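Long-range contacts in ureidoglycolate hydrolase (Arabidopsis thaliana, PDB 4PXE), which hydrolyses (S)-ureidoglycolate to glyoxylate, ammonium and carbon dioxide in purine breakdown, working as a manganese-dependent homodimer of the peptidase M20 family: residues Arg51-Asn56 with Gly107-Ile112; Ser233-Phe238 with Glu338-Asn343; Gly243-Val248 with Asn294-Lys299. All coordinates share one frame; numbering follows the deposited sequence. Where two conformers were deposited one is given.

Contact 1 of 3, residues Arg51-Asn56 with Gly107-Ile112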
# COMPACT_ATOMS: atom_id res chain seq x y z
N ARG A 51 -22.49 10.30 12.60
CA ARG A 51 -23.79 9.71 12.96
C ARG A 51 -24.48 10.54 14.05
O ARG A 51 -25.68 10.79 13.98
CB ARG A 51 -23.62 8.28 13.49
CG ARG A 51 -23.14 7.25 12.47
CD ARG A 51 -22.81 5.91 13.15
NE ARG A 51 -22.27 5.00 12.16
CZ ARG A 51 -22.98 4.12 11.47
NH1 ARG A 51 -24.27 3.97 11.70
NH2 ARG A 51 -22.38 3.38 10.55
N ARG A 52 -23.70 10.94 15.05
CA ARG A 52 -24.24 11.71 16.16
C ARG A 52 -24.75 13.07 15.69
O ARG A 52 -25.80 13.52 16.13
CB ARG A 52 -23.20 11.85 17.27
CG ARG A 52 -22.83 10.51 17.92
CD ARG A 52 -21.64 10.63 18.85
NE ARG A 52 -21.84 11.63 19.90
CZ ARG A 52 -22.39 11.38 21.08
NH1 ARG A 52 -22.80 10.15 21.38
NH2 ARG A 52 -22.53 12.36 21.97
N TYR A 53 -24.00 13.70 14.79
CA TYR A 53 -24.38 14.99 14.24
C TYR A 53 -25.72 14.87 13.52
O TYR A 53 -26.62 15.69 13.72
CB TYR A 53 -23.28 15.48 13.28
CG TYR A 53 -23.51 16.85 12.69
CD1 TYR A 53 -24.27 17.00 11.54
CD2 TYR A 53 -22.94 17.98 13.26
CE1 TYR A 53 -24.47 18.26 10.97
CE2 TYR A 53 -23.14 19.24 12.70
CZ TYR A 53 -23.91 19.37 11.56
OH TYR A 53 -24.11 20.61 11.00
N VAL A 54 -25.86 13.84 12.69
CA VAL A 54 -27.10 13.62 11.96
C VAL A 54 -28.29 13.27 12.87
O VAL A 54 -29.39 13.80 12.71
CB VAL A 54 -26.92 12.53 10.87
CG1 VAL A 54 -28.26 12.16 10.26
CG2 VAL A 54 -25.97 13.02 9.78
N LYS A 55 -28.06 12.39 13.84
CA LYS A 55 -29.12 12.04 14.79
C LYS A 55 -29.61 13.27 15.57
O LYS A 55 -30.81 13.40 15.83
CB LYS A 55 -28.66 10.92 15.73
CG LYS A 55 -28.72 9.54 15.07
CD LYS A 55 -28.31 8.40 16.00
CE LYS A 55 -26.80 8.34 16.19
NZ LYS A 55 -26.41 7.26 17.16
N ASN A 56 -28.69 14.17 15.91
CA ASN A 56 -29.05 15.42 16.57
C ASN A 56 -29.97 16.27 15.69
O ASN A 56 -31.00 16.77 16.15
CB ASN A 56 -27.80 16.19 16.99
CG ASN A 56 -28.11 17.49 17.69
OD1 ASN A 56 -27.86 18.57 17.16
ND2 ASN A 56 -28.68 17.40 18.89
N GLY A 107 -28.15 13.98 0.20
CA GLY A 107 -29.40 13.26 0.36
C GLY A 107 -29.78 12.93 1.80
O GLY A 107 -30.91 12.52 2.06
N VAL A 108 -28.84 13.11 2.73
CA VAL A 108 -29.14 12.92 4.15
C VAL A 108 -29.50 14.27 4.80
O VAL A 108 -30.62 14.45 5.32
CB VAL A 108 -27.97 12.26 4.91
CG1 VAL A 108 -28.28 12.17 6.40
CG2 VAL A 108 -27.68 10.86 4.35
N LEU A 109 -28.58 15.22 4.75
CA LEU A 109 -28.87 16.56 5.26
C LEU A 109 -29.99 17.23 4.48
O LEU A 109 -30.82 17.94 5.06
CB LEU A 109 -27.61 17.45 5.25
CG LEU A 109 -26.46 16.96 6.13
CD1 LEU A 109 -25.28 17.90 6.07
CD2 LEU A 109 -26.92 16.80 7.56
N GLY A 110 -30.05 16.97 3.18
CA GLY A 110 -31.10 17.53 2.35
C GLY A 110 -32.45 16.92 2.66
O GLY A 110 -33.48 17.60 2.55
N ALA A 111 -32.49 15.66 3.07
CA ALA A 111 -33.75 15.02 3.45
C ALA A 111 -34.26 15.62 4.75
O ALA A 111 -35.46 15.86 4.91
CB ALA A 111 -33.59 13.52 3.57
N ILE A 112 -33.35 15.86 5.69
CA ILE A 112 -33.74 16.50 6.95
C ILE A 112 -34.25 17.91 6.67
O ILE A 112 -35.28 18.32 7.20
CB ILE A 112 -32.58 16.50 7.97
CG1 ILE A 112 -32.18 15.05 8.31
CG2 ILE A 112 -32.99 17.25 9.24
CD1 ILE A 112 -30.93 14.93 9.16
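Val54 packs its methyl groups against Val108 and Ile112. Its CG1 does most of the touching: it lies 3.9 Å from CG1 of Val108 and 4.0 Å from CD1 of Ile112, two positions one helical turn apart. Val54 CG1 stands anti to its own backbone N (chi1 172°), and Val108 CG1 takes the matching torsion on the other helix. The two valine side chains cross at about a right angle. Ile112 comes in at a slant and brings only the end of its chain, CD1, which also lies 4.0 Å from the carbonyl O of Val54.

Leu109 makes the looser second half of the contact. Its CD2 sits 4.5 Å from Val54 CG2. The same methyl approaches the ring edge of Tyr53, near the ring plane, at 4.4 Å from CE1. The phenol oxygen is turned to another partner and is hydrogen-bonded to Glu26 OE1, which helps fix where the ring lies.

These side chains join helix 45-60 to helix 105-120 in the metal-binding part of this M20 enzyme. The two short segments run nearly parallel, 16° apart. Their axes come no closer than 11.0 Å, so the backbones stay well separated and side-chain ends bridge the distance. Only 168 Å² is buried between the segments.

Other elements complete the packing. Leu133 of strand 129-133 touches both Val54 and Val108, and Ile131 of that strand touches Ile112. On another flank, helix 17-28 places Leu20 and Gln23 against Leu109, and Gln23 and Leu27 against Tyr53. The side chain of Val108 lies about 6 Å from that of His92, a ligand of the catalytic manganese, and about 9 Å from a bound manganese ion.

Contact 2 of 3, residues Ser233-Phe238 with Glu338-Asn343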
# COMPACT_ATOMS: atom_id res chain seq x y z
N SER A 233 -17.79 -6.03 -8.85
CA SER A 233 -16.42 -5.85 -8.39
C SER A 233 -15.74 -7.20 -8.19
O SER A 233 -16.39 -8.20 -7.88
CB SER A 233 -16.35 -5.01 -7.12
OG SER A 233 -16.75 -5.75 -6.00
N LEU A 234 -14.43 -7.21 -8.41
CA LEU A 234 -13.63 -8.41 -8.37
C LEU A 234 -12.42 -8.19 -7.48
O LEU A 234 -11.86 -7.09 -7.43
CB LEU A 234 -13.11 -8.74 -9.78
CG LEU A 234 -14.02 -8.59 -11.00
CD1 LEU A 234 -13.24 -8.84 -12.28
CD2 LEU A 234 -15.17 -9.56 -10.90
N LYS A 235 -12.01 -9.24 -6.77
CA LYS A 235 -10.74 -9.26 -6.05
C LYS A 235 -9.86 -10.34 -6.68
O LYS A 235 -10.30 -11.47 -6.84
CB LYS A 235 -10.94 -9.62 -4.58
CG LYS A 235 -11.31 -8.47 -3.68
CD LYS A 235 -10.82 -8.74 -2.26
CE LYS A 235 -11.50 -9.96 -1.66
NZ LYS A 235 -11.00 -10.24 -0.27
N VAL A 236 -8.62 -9.99 -6.99
CA VAL A 236 -7.70 -10.91 -7.64
C VAL A 236 -6.36 -10.89 -6.94
O VAL A 236 -5.84 -9.83 -6.59
CB VAL A 236 -7.51 -10.54 -9.13
CG1 VAL A 236 -6.60 -11.54 -9.83
CG2 VAL A 236 -8.86 -10.46 -9.84
N GLU A 237 -5.81 -12.07 -6.71
CA GLU A 237 -4.45 -12.17 -6.18
C GLU A 237 -3.60 -13.13 -6.99
O GLU A 237 -4.06 -14.18 -7.43
CB GLU A 237 -4.45 -12.58 -4.70
CG GLU A 237 -5.16 -11.57 -3.81
CD GLU A 237 -4.88 -11.77 -2.33
OE1 GLU A 237 -4.43 -12.88 -1.94
OE2 GLU A 237 -5.11 -10.82 -1.56
N PHE A 238 -2.35 -12.73 -7.20
CA PHE A 238 -1.34 -13.59 -7.83
C PHE A 238 -0.25 -13.89 -6.80
O PHE A 238 0.08 -13.02 -5.99
CB PHE A 238 -0.69 -12.88 -9.01
CG PHE A 238 -1.61 -12.62 -10.17
CD1 PHE A 238 -1.96 -13.64 -11.05
CD2 PHE A 238 -2.08 -11.34 -10.41
CE1 PHE A 238 -2.77 -13.38 -12.14
CE2 PHE A 238 -2.90 -11.08 -11.50
CZ PHE A 238 -3.24 -12.10 -12.36
N GLU A 338 -6.31 -16.12 -5.97
CA GLU A 338 -7.67 -15.69 -5.70
C GLU A 338 -8.26 -15.03 -6.93
O GLU A 338 -7.64 -14.18 -7.54
CB GLU A 338 -7.72 -14.72 -4.52
CG GLU A 338 -9.10 -14.15 -4.26
CD GLU A 338 -9.16 -13.34 -2.98
OE1 GLU A 338 -8.27 -12.48 -2.79
OE2 GLU A 338 -10.09 -13.56 -2.18
N PHE A 339 -9.47 -15.46 -7.29
CA PHE A 339 -10.29 -14.72 -8.24
C PHE A 339 -11.71 -14.76 -7.70
O PHE A 339 -12.41 -15.76 -7.84
CB PHE A 339 -10.21 -15.31 -9.66
CG PHE A 339 -10.80 -14.40 -10.71
CD1 PHE A 339 -10.00 -13.57 -11.45
CD2 PHE A 339 -12.18 -14.34 -10.89
CE1 PHE A 339 -10.54 -12.71 -12.40
CE2 PHE A 339 -12.73 -13.48 -11.83
CZ PHE A 339 -11.91 -12.67 -12.58
N LYS A 340 -12.12 -13.66 -7.07
CA LYS A 340 -13.39 -13.61 -6.38
C LYS A 340 -14.26 -12.53 -6.98
O LYS A 340 -13.88 -11.36 -7.00
CB LYS A 340 -13.17 -13.33 -4.89
CG LYS A 340 -14.44 -13.27 -4.03
CD LYS A 340 -14.12 -12.82 -2.60
CE LYS A 340 -15.30 -12.99 -1.66
NZ LYS A 340 -15.58 -14.42 -1.36
N ILE A 341 -15.42 -12.91 -7.48
CA ILE A 341 -16.42 -11.93 -7.88
C ILE A 341 -17.16 -11.54 -6.60
O ILE A 341 -17.99 -12.30 -6.08
CB ILE A 341 -17.38 -12.50 -8.94
CG1 ILE A 341 -16.61 -12.93 -10.19
CG2 ILE A 341 -18.46 -11.46 -9.28
CD1 ILE A 341 -17.45 -13.60 -11.26
N VAL A 342 -16.83 -10.37 -6.07
CA VAL A 342 -17.34 -9.96 -4.77
C VAL A 342 -18.82 -9.61 -4.89
O VAL A 342 -19.62 -9.94 -4.02
CB VAL A 342 -16.53 -8.76 -4.22
CG1 VAL A 342 -17.16 -8.22 -2.94
CG2 VAL A 342 -15.07 -9.18 -4.00
N ASN A 343 -19.17 -8.95 -5.99
CA ASN A 343 -20.58 -8.71 -6.30
C ASN A 343 -20.74 -8.57 -7.80
O ASN A 343 -19.83 -8.15 -8.51
CB ASN A 343 -21.15 -7.49 -5.57
CG ASN A 343 -20.45 -6.19 -5.95
OD1 ASN A 343 -19.37 -5.89 -5.44
ND2 ASN A 343 -21.08 -5.40 -6.82
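Ser233 and Asn343 are joined through both backbone and side chain. Ser233 N donates to Asn343 O at 3.0 Å. Ser233 OG donates to Asn343 OD1 at 2.7 Å, coming from above the carbonyl plane, 37° out of it. The other amide atom, Asn343 ND2, is bonded to Asp345 OD1. Ser233 O accepts from Val342 N at 2.9 Å in a bent bond and only weakly from Asn343 N.

Beyond this the pairing is regular. Lys235 N gives to Lys340 O in the carbonyl plane, and Lys340 N returns a bond to Lys235 O with an N-H...O angle of 170°. Glu237 N reaches Glu338 O at 2.9 Å; the return bond is weak.

Ser233, Lys235, Glu237, Glu338, Lys340 and Asn343 point to one face. There Lys235 NZ makes a long salt bridge to Glu338 OE2, 3.9 Å. Glu237 OE2 lies 3.8 Å from Glu338 OE1, with the carboxylate planes 76° apart. Glu237 OE2 is also hydrogen-bonded to His301 ND1, which probably eases this closeness of like charges. Leu234, Val236, Phe339 and Ile341 point to the opposite face; Val236 CG2 lies 3.7 Å from Phe339 CD1, and helix 311-332 covers Phe339. The whole is an antiparallel strand pair interrupted by a classic beta bulge, where Val342 and Asn343 both face Ser233, within the region involved in dimerization.

Contact 3 of 3, residues Gly243-Val248 with Asn294-Lys299. With GLV (glyoxylic acid), chain H.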
# COMPACT_ATOMS: atom_id res chain seq x y z
N GLY A 243 11.77 -12.98 -3.60
CA GLY A 243 13.20 -13.10 -3.42
C GLY A 243 13.95 -11.82 -3.71
O GLY A 243 13.38 -10.73 -3.77
N HIS A 244 15.25 -11.97 -3.91
CA HIS A 244 16.15 -10.83 -3.92
C HIS A 244 16.19 -10.11 -5.27
O HIS A 244 16.54 -10.71 -6.29
CB HIS A 244 17.54 -11.36 -3.54
CG HIS A 244 18.48 -10.29 -3.10
ND1 HIS A 244 18.97 -9.33 -3.95
CD2 HIS A 244 19.03 -10.04 -1.89
CE1 HIS A 244 19.78 -8.52 -3.29
NE2 HIS A 244 19.83 -8.93 -2.03
N ALA A 245 15.86 -8.81 -5.26
CA ALA A 245 15.78 -8.05 -6.50
C ALA A 245 17.11 -7.95 -7.24
O ALA A 245 17.13 -7.82 -8.47
CB ALA A 245 15.23 -6.65 -6.24
N GLY A 246 18.22 -8.02 -6.51
CA GLY A 246 19.53 -7.91 -7.12
C GLY A 246 20.08 -9.23 -7.62
O GLY A 246 20.85 -9.27 -8.58
N ALA A 247 19.66 -10.32 -7.00
CA ALA A 247 20.32 -11.60 -7.23
C ALA A 247 19.54 -12.61 -8.06
O ALA A 247 20.14 -13.49 -8.70
CB ALA A 247 20.74 -12.21 -5.90
N VAL A 248 18.22 -12.54 -8.06
CA VAL A 248 17.44 -13.47 -8.87
C VAL A 248 17.44 -13.00 -10.32
O VAL A 248 16.91 -11.93 -10.64
CB VAL A 248 16.00 -13.62 -8.37
CG1 VAL A 248 15.25 -14.63 -9.24
CG2 VAL A 248 15.98 -14.04 -6.90
N ASN A 294 13.82 -3.58 -2.89
CA ASN A 294 14.78 -4.62 -3.25
C ASN A 294 14.28 -6.05 -3.01
O ASN A 294 15.07 -6.99 -2.87
CB ASN A 294 16.15 -4.36 -2.59
CG ASN A 294 16.06 -4.15 -1.07
OD1 ASN A 294 15.00 -3.92 -0.50
ND2 ASN A 294 17.22 -4.21 -0.42
N SER A 295 12.95 -6.19 -3.02
CA SER A 295 12.30 -7.48 -2.85
C SER A 295 11.31 -7.69 -3.99
O SER A 295 10.41 -6.88 -4.21
CB SER A 295 11.58 -7.50 -1.50
OG SER A 295 11.15 -8.81 -1.17
N ILE A 296 11.46 -8.78 -4.75
CA ILE A 296 10.58 -9.02 -5.89
C ILE A 296 9.21 -9.39 -5.35
O ILE A 296 9.10 -10.25 -4.49
CB ILE A 296 11.07 -10.19 -6.76
CG1 ILE A 296 12.50 -9.95 -7.25
CG2 ILE A 296 10.13 -10.40 -7.95
CD1 ILE A 296 13.15 -11.21 -7.85
N PRO A 297 8.14 -8.72 -5.83
CA PRO A 297 6.83 -9.03 -5.25
C PRO A 297 6.45 -10.51 -5.35
O PRO A 297 6.49 -11.07 -6.44
CB PRO A 297 5.87 -8.18 -6.09
CG PRO A 297 6.70 -7.02 -6.56
CD PRO A 297 8.09 -7.60 -6.79
N SER A 298 6.10 -11.10 -4.21
CA SER A 298 5.66 -12.49 -4.16
C SER A 298 4.14 -12.60 -4.11
O SER A 298 3.58 -13.68 -4.30
CB SER A 298 6.26 -13.24 -2.96
OG SER A 298 5.98 -12.57 -1.74
N LYS A 299 3.46 -11.49 -3.83
CA LYS A 299 2.01 -11.45 -3.86
C LYS A 299 1.57 -10.11 -4.41
O LYS A 299 2.15 -9.08 -4.09
CB LYS A 299 1.42 -11.66 -2.48
CG LYS A 299 1.61 -13.04 -1.89
CD LYS A 299 0.59 -13.30 -0.79
CE LYS A 299 0.56 -12.17 0.23
NZ LYS A 299 -0.44 -12.44 1.31
C1 GLV H . 20.77 -5.19 -0.18
O1 GLV H . 22.06 -5.50 0.25
C2 GLV H . 20.53 -5.47 -1.63
O2 GLV H . 19.37 -5.28 -2.09
O3 GLV H . 21.47 -5.89 -2.36
O HOH W 1 10.21 -11.08 -2.24
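Two residues of the substrate site, His244 and Asn294, lie at the end of a short, weakly bonded antiparallel strand pairing. The glyoxylate lies between this subunit and the second one. Asn294 ND2 donates to GLV O2 at 2.9 Å, with an N-H...O angle of 161°. His244 turns its ring edge to the ligand: CE1 lies 3.3 Å from GLV O3, which is in the ring plane.

Two backbone bonds join the segments that carry these side chains. Ile296 N donates to Gly243 O at 2.9 Å in a nearly straight bond. Ala245 N donates to Asn294 O at 3.1 Å, from well above the carbonyl plane. Within its own turn, His244 ND1 accepts from Gly246 N, 3.0 Å, and weakly from Ala247 N, which helps fix the ring's rotation. His244 O takes bonds from Ala247 N and Val248 N.

One water ties the strands together. It accepts from Gly243 N, donates to Ile296 O and lies 2.7 Å from Ser295 OG. Ile296 CD1 also packs 3.8 Å from Val248 CB. Arg253, by similarity necessary for dimerization, touches Ile296 and bonds to Val248 O.

In the second subunit, His402 stacks on the His244 ring and donates from ND1 to Asn294 O, and Glu138 OE1 accepts from Asn294 ND2. Arg307 and Tyr377 of that subunit also bind the glyoxylate. The arrangement is that of a composite active site at a dimer interface.

In the fold
From the N terminus, contact 1 closes first. It brings helix 105-120 beside helix 45-60 in the part of the fold that carries the metal ligands. The chain then enters the region involved in dimerization through strand 222-239. Contact 2 opens there and closes only at strand 335-344, about a hundred residues on. Contact 3 opens and closes within that span, so it is nested in contact 2, while contact 1 precedes both. Strand 295-308 neighbours strand 222-239, and Phe238 O packs against Lys299 CB at 4.0 Å where contacts 2 and 3 meet. Contact 1 lies on the opposite side of the chain's centre from contacts 2 and 3, its centre about 50 Å from that of contact 3.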